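Local coordinates for conserved lipoprotein, putative (Clostridium novyi, PDB 4L1N) that is of unknown function, a putative membrane-attached lipoprotein whose all-beta domain is probably related to beta-propellers, at residues 49-54 with 156-161; 128-133 with 148-153. One frame throughout, in Å; residues are numbered along the deposited sequence.

How the contacts relate
Contacts 1 and 2 occupy neighbouring positions in one antiparallel sheet, their centres about 8 Å apart. Strands 147-152 and 157-160 follow each other in the chain and lie side by side, so contact 2 (128-133 with 148-153) continues the sheet directly from contact 1 (49-54 with 156-161). Two probable backbone hydrogen bonds join them: T159 O to K150 N at 2.7 Å and L161 N to L148 O at 2.8 Å. On one face, F52 CD1 packs on V151 CG1 at 3.6 Å, and M51 SE meets Y149 CE1 at 3.7 Å. Contact 1 brings together distant parts of the chain, contact 2 a local hairpin. With the function unknown, no active site can be assigned to either contact.

Contact 1 of 2, residues 49-54 with 156-161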
loop_
_atom_site.group_PDB
_atom_site.type_symbol
_atom_site.label_atom_id
_atom_site.label_comp_id
_atom_site.label_asym_id
_atom_site.label_seq_id
_atom_site.Cartn_x
_atom_site.Cartn_y
_atom_site.Cartn_z
ATOM N N LYS A 49 -10.838 -4.687 -9.186
ATOM C CA LYS A 49 -10.167 -4.306 -10.425
ATOM C C LYS A 49 -8.712 -4.723 -10.382
ATOM O O LYS A 49 -8.059 -4.563 -9.351
ATOM C CB LYS A 49 -10.270 -2.780 -10.641
ATOM C CG LYS A 49 -11.647 -2.323 -11.114
ATOM C CD LYS A 49 -11.839 -0.816 -10.998
ATOM C CE LYS A 49 -13.253 -0.404 -11.342
ATOM N NZ LYS A 49 -13.376 1.068 -11.516
ATOM N N LYS A 50 -8.191 -5.222 -11.512
ATOM C CA LYS A 50 -6.787 -5.609 -11.655
ATOM C C LYS A 50 -5.927 -4.334 -11.719
ATOM O O LYS A 50 -5.698 -3.766 -12.800
ATOM C CB LYS A 50 -6.606 -6.485 -12.895
ATOM C CG LYS A 50 -5.627 -7.612 -12.687
ATOM C CD LYS A 50 -4.349 -7.386 -13.450
ATOM C CE LYS A 50 -3.560 -8.663 -13.518
ATOM N NZ LYS A 50 -2.805 -8.917 -12.269
HETATM N N MSE A 51 -5.541 -3.839 -10.531
HETATM C CA MSE A 51 -4.758 -2.615 -10.365
HETATM C C MSE A 51 -3.282 -2.852 -10.473
HETATM O O MSE A 51 -2.537 -1.936 -10.844
HETATM C CB MSE A 51 -5.022 -2.005 -9.005
HETATM C CG MSE A 51 -6.215 -1.091 -8.966
HETATM SE SE MSE A 51 -6.090 -0.091 -7.327
HETATM C CE MSE A 51 -5.103 1.464 -7.981
ATOM N N PHE A 52 -2.853 -4.066 -10.085
ATOM C CA PHE A 52 -1.461 -4.481 -10.023
ATOM C C PHE A 52 -1.149 -5.620 -10.972
ATOM O O PHE A 52 -1.989 -6.481 -11.238
ATOM C CB PHE A 52 -1.113 -4.894 -8.586
ATOM C CG PHE A 52 -1.082 -3.743 -7.608
ATOM C CD1 PHE A 52 -2.238 -3.332 -6.957
ATOM C CD2 PHE A 52 0.104 -3.070 -7.339
ATOM C CE1 PHE A 52 -2.207 -2.274 -6.056
ATOM C CE2 PHE A 52 0.133 -2.009 -6.439
ATOM C CZ PHE A 52 -1.015 -1.637 -5.785
ATOM N N LEU A 53 0.081 -5.609 -11.482
ATOM C CA LEU A 53 0.621 -6.598 -12.401
ATOM C C LEU A 53 1.628 -7.453 -11.649
ATOM O O LEU A 53 2.502 -6.902 -10.971
ATOM C CB LEU A 53 1.279 -5.905 -13.607
ATOM C CG LEU A 53 0.446 -4.904 -14.412
ATOM C CD1 LEU A 53 1.328 -4.136 -15.383
ATOM C CD2 LEU A 53 -0.681 -5.589 -15.163
ATOM N N LYS A 54 1.482 -8.788 -11.706
ATOM C CA LYS A 54 2.428 -9.661 -11.024
ATOM C C LYS A 54 3.625 -9.887 -11.962
ATOM O O LYS A 54 3.442 -10.363 -13.088
ATOM C CB LYS A 54 1.758 -10.983 -10.599
ATOM C CG LYS A 54 2.691 -11.871 -9.801
ATOM C CD LYS A 54 2.195 -13.282 -9.621
ATOM C CE LYS A 54 3.262 -14.086 -8.911
ATOM N NZ LYS A 54 3.030 -15.559 -8.979
ATOM N N GLY A 156 -3.209 -9.575 -7.888
ATOM C CA GLY A 156 -3.083 -8.133 -8.049
ATOM C C GLY A 156 -4.425 -7.433 -8.115
ATOM O O GLY A 156 -4.484 -6.228 -8.369
ATOM N N GLN A 157 -5.515 -8.204 -7.876
ATOM C CA GLN A 157 -6.912 -7.765 -7.816
ATOM C C GLN A 157 -7.088 -6.933 -6.548
ATOM O O GLN A 157 -6.708 -7.387 -5.463
ATOM C CB GLN A 157 -7.843 -8.997 -7.840
ATOM C CG GLN A 157 -9.152 -8.794 -8.593
ATOM C CD GLN A 157 -9.024 -8.720 -10.096
ATOM O OE1 GLN A 157 -7.958 -8.935 -10.670
ATOM N NE2 GLN A 157 -10.114 -8.408 -10.777
ATOM N N ALA A 158 -7.607 -5.695 -6.689
ATOM C CA ALA A 158 -7.753 -4.756 -5.578
ATOM C C ALA A 158 -9.184 -4.280 -5.394
ATOM O O ALA A 158 -9.857 -4.023 -6.394
ATOM C CB ALA A 158 -6.843 -3.556 -5.810
ATOM N N THR A 159 -9.655 -4.164 -4.113
ATOM C CA THR A 159 -10.987 -3.658 -3.728
ATOM C C THR A 159 -10.763 -2.529 -2.699
ATOM O O THR A 159 -9.890 -2.683 -1.846
ATOM C CB THR A 159 -11.956 -4.765 -3.191
ATOM O OG1 THR A 159 -11.706 -5.036 -1.816
ATOM C CG2 THR A 159 -11.875 -6.069 -3.933
ATOM N N GLU A 160 -11.530 -1.414 -2.773
ATOM C CA GLU A 160 -11.385 -0.300 -1.837
ATOM C C GLU A 160 -11.777 -0.697 -0.442
ATOM O O GLU A 160 -12.761 -1.419 -0.267
ATOM C CB GLU A 160 -12.249 0.906 -2.236
ATOM C CG GLU A 160 -11.925 1.607 -3.545
ATOM C CD GLU A 160 -12.801 2.820 -3.825
ATOM O OE1 GLU A 160 -13.708 3.111 -3.010
ATOM O OE2 GLU A 160 -12.607 3.460 -4.884
ATOM N N LEU A 161 -11.042 -0.211 0.560
ATOM C CA LEU A 161 -11.400 -0.443 1.958
ATOM C C LEU A 161 -11.863 0.866 2.550
ATOM O O LEU A 161 -12.753 0.892 3.409
ATOM C CB LEU A 161 -10.216 -0.982 2.773
ATOM C CG LEU A 161 -9.887 -2.433 2.668
ATOM C CD1 LEU A 161 -8.573 -2.715 3.377
ATOM C CD2 LEU A 161 -10.983 -3.268 3.257
#
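The F52 ring presents its edge to G156, with G156 O in the ring plane and 3.9 Å from CD1; the F52 side chain also touches L109, L111 and I135. The K50 and Q157 side chains cross at about a right angle, the amide oxygen OE1 of Q157 lying 3.4 Å from K50 CG in a contact that is not a hydrogen bond. The backbones are joined mainly at the antiparallel hydrogen-bonded pair K49-A158, where K49 N gives to A158 O (3.0 Å, 166°) and A158 N returns a bond to K49 O (2.9 Å). This last donor stands above the carbonyl plane, and K49 O also receives a weak bond from M51 N within an inverse gamma turn centred on K50. The turn interrupts strand 49-56 and carries F52 N to G156 O (3.2 Å), which M51 N reaches only weakly. K50 bends at chi2 (-109°) and chi4 (-80°), which curls NZ back over the turn to F52 O (2.8 Å), in the carbonyl plane; T155 O is its second acceptor. The two bonds link the amine to the strand after the turn and to the loop before strand 157-160. Next to the turn, the M51 side chain lies over the methyl of A158, SE to CB 3.9 Å. G156, at positive phi, leads from the preceding turn into strand 157-160. Within the sheet, strands 49-56 and 157-160 form an inner pair, with strand 105-111 beyond the first and strand 147-152 beyond the second; no helix covers them.

Contact 2 of 2, residues 128-133 with 148-153; sequences DNNLMV and LYKVNI
V133 and V151 pack within an antiparallel beta hairpin, formed by strands 130-137 and 147-152, in a domain whose sequence family is grouped with the beta-propellers. Backbone hydrogen bonds come in two reciprocal sets: L131 N to V151 O and V151 N to L131 O, both 2.8 Å, then V133 N to Y149 O and Y149 N to V133 O. A fifth, I153 N to N129 O (3.1 Å, 168°), lies just past the end where strand 130-137 begins and strand 147-152 ends. Between these pairs, CA-H...O contacts such as K150 CA to L131 O (3.3 Å) supplement the bonds. Apolar packing on the V133 and V151 face brings their CG2 methyls to 3.6 Å; both CG2 atoms lie beside their own backbone N, with CG1 opposite it. Further along, I153 CG2 meets L131 CG at 3.8 Å, the two side chains at about a right angle, and W125 and I96 also touch L131. On the opposite face, which carries M132, N130 and K150, M132 CB lies 4.2 Å from L148 CD1. There the N130 and N152 amides find partners outside the pair, N130 ND2 bonding to D127 OD1 and N152 OD1 to E154 N, while N130 OD1 rests 3.3 Å from N152 CA.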
loop_
_atom_site.group_PDB
_atom_site.type_symbol
_atom_site.label_atom_id
_atom_site.label_comp_id
_atom_site.label_asym_id
_atom_site.label_seq_id
_atom_site.Cartn_x
_atom_site.Cartn_y
_atom_site.Cartn_z
ATOM N N ASP A 128 -3.796 -13.732 5.251
ATOM C CA ASP A 128 -2.609 -14.452 4.772
ATOM C C ASP A 128 -2.440 -14.409 3.252
ATOM O O ASP A 128 -1.414 -14.886 2.753
ATOM C CB ASP A 128 -2.612 -15.913 5.267
ATOM C CG ASP A 128 -2.645 -16.035 6.783
ATOM O OD1 ASP A 128 -1.719 -15.505 7.446
ATOM O OD2 ASP A 128 -3.598 -16.650 7.307
ATOM N N ASN A 129 -3.397 -13.808 2.521
ATOM C CA ASN A 129 -3.333 -13.746 1.059
ATOM C C ASN A 129 -3.498 -12.348 0.507
ATOM O O ASN A 129 -3.320 -12.159 -0.694
ATOM C CB ASN A 129 -4.394 -14.651 0.441
ATOM C CG ASN A 129 -4.264 -16.087 0.855
ATOM O OD1 ASN A 129 -3.266 -16.767 0.563
ATOM N ND2 ASN A 129 -5.259 -16.558 1.585
ATOM N N ASN A 130 -3.843 -11.370 1.355
ATOM C CA ASN A 130 -4.051 -9.996 0.899
ATOM C C ASN A 130 -3.320 -8.983 1.753
ATOM O O ASN A 130 -3.095 -9.207 2.943
ATOM C CB ASN A 130 -5.546 -9.644 0.891
ATOM C CG ASN A 130 -6.417 -10.608 0.136
ATOM O OD1 ASN A 130 -6.649 -10.473 -1.059
ATOM N ND2 ASN A 130 -6.935 -11.595 0.828
ATOM N N LEU A 131 -3.021 -7.829 1.145
ATOM C CA LEU A 131 -2.411 -6.671 1.787
ATOM C C LEU A 131 -3.399 -5.512 1.880
ATOM O O LEU A 131 -4.375 -5.447 1.122
ATOM C CB LEU A 131 -1.189 -6.171 0.989
ATOM C CG LEU A 131 0.095 -6.978 0.979
ATOM C CD1 LEU A 131 0.946 -6.564 -0.175
ATOM C CD2 LEU A 131 0.876 -6.797 2.267
HETATM N N MSE A 132 -3.111 -4.583 2.799
HETATM C CA MSE A 132 -3.730 -3.286 2.917
HETATM C C MSE A 132 -2.772 -2.362 2.247
HETATM O O MSE A 132 -1.610 -2.302 2.659
HETATM C CB MSE A 132 -3.961 -2.891 4.370
HETATM C CG MSE A 132 -5.184 -3.560 4.979
HETATM SE SE MSE A 132 -5.465 -2.992 6.779
HETATM C CE MSE A 132 -3.641 -3.166 7.507
ATOM N N VAL A 133 -3.189 -1.730 1.148
ATOM C CA VAL A 133 -2.280 -0.854 0.408
ATOM C C VAL A 133 -2.863 0.567 0.324
ATOM O O VAL A 133 -4.022 0.754 -0.069
ATOM C CB VAL A 133 -1.937 -1.415 -1.013
ATOM C CG1 VAL A 133 -0.902 -0.544 -1.726
ATOM C CG2 VAL A 133 -1.459 -2.857 -0.950
ATOM N N LEU A 148 -7.160 3.643 0.604
ATOM C CA LEU A 148 -6.819 2.334 1.171
ATOM C C LEU A 148 -7.556 1.263 0.372
ATOM O O LEU A 148 -8.768 1.381 0.109
ATOM C CB LEU A 148 -7.190 2.288 2.672
ATOM C CG LEU A 148 -6.816 1.073 3.524
ATOM C CD1 LEU A 148 -5.350 1.044 3.819
ATOM C CD2 LEU A 148 -7.485 1.163 4.883
ATOM N N TYR A 149 -6.789 0.243 -0.071
ATOM C CA TYR A 149 -7.245 -0.908 -0.843
ATOM C C TYR A 149 -6.865 -2.208 -0.175
ATOM O O TYR A 149 -5.875 -2.254 0.571
ATOM C CB TYR A 149 -6.599 -0.897 -2.239
ATOM C CG TYR A 149 -6.951 0.271 -3.130
ATOM C CD1 TYR A 149 -8.060 0.223 -3.972
ATOM C CD2 TYR A 149 -6.158 1.412 -3.159
ATOM C CE1 TYR A 149 -8.395 1.306 -4.787
ATOM C CE2 TYR A 149 -6.471 2.492 -3.982
ATOM C CZ TYR A 149 -7.589 2.436 -4.797
ATOM O OH TYR A 149 -7.839 3.486 -5.650
ATOM N N LYS A 150 -7.610 -3.303 -0.530
ATOM C CA LYS A 150 -7.341 -4.711 -0.183
ATOM C C LYS A 150 -6.767 -5.315 -1.429
ATOM O O LYS A 150 -7.482 -5.390 -2.430
ATOM C CB LYS A 150 -8.606 -5.442 0.284
ATOM C CG LYS A 150 -8.361 -6.892 0.719
ATOM C CD LYS A 150 -9.637 -7.555 1.237
ATOM C CE LYS A 150 -10.283 -8.490 0.259
ATOM N NZ LYS A 150 -10.478 -9.841 0.851
ATOM N N VAL A 151 -5.472 -5.665 -1.431
ATOM C CA VAL A 151 -4.821 -6.174 -2.650
ATOM C C VAL A 151 -4.348 -7.631 -2.500
ATOM O O VAL A 151 -3.562 -7.937 -1.612
ATOM C CB VAL A 151 -3.645 -5.242 -3.045
ATOM C CG1 VAL A 151 -2.933 -5.737 -4.305
ATOM C CG2 VAL A 151 -4.122 -3.792 -3.210
ATOM N N ASN A 152 -4.815 -8.511 -3.399
ATOM C CA ASN A 152 -4.442 -9.926 -3.462
ATOM C C ASN A 152 -2.991 -10.043 -3.930
ATOM O O ASN A 152 -2.658 -9.594 -5.030
ATOM C CB ASN A 152 -5.385 -10.671 -4.388
ATOM C CG ASN A 152 -5.321 -12.180 -4.291
ATOM O OD1 ASN A 152 -4.263 -12.818 -4.408
ATOM N ND2 ASN A 152 -6.479 -12.788 -4.140
ATOM N N ILE A 153 -2.125 -10.619 -3.076
ATOM C CA ILE A 153 -0.678 -10.724 -3.314
ATOM C C ILE A 153 -0.346 -11.578 -4.535
ATOM O O ILE A 153 0.767 -11.469 -5.058
ATOM C CB ILE A 153 0.120 -11.209 -2.067
ATOM C CG1 ILE A 153 -0.175 -12.668 -1.684
ATOM C CG2 ILE A 153 -0.031 -10.246 -0.903
ATOM C CD1 ILE A 153 0.962 -13.373 -1.074
#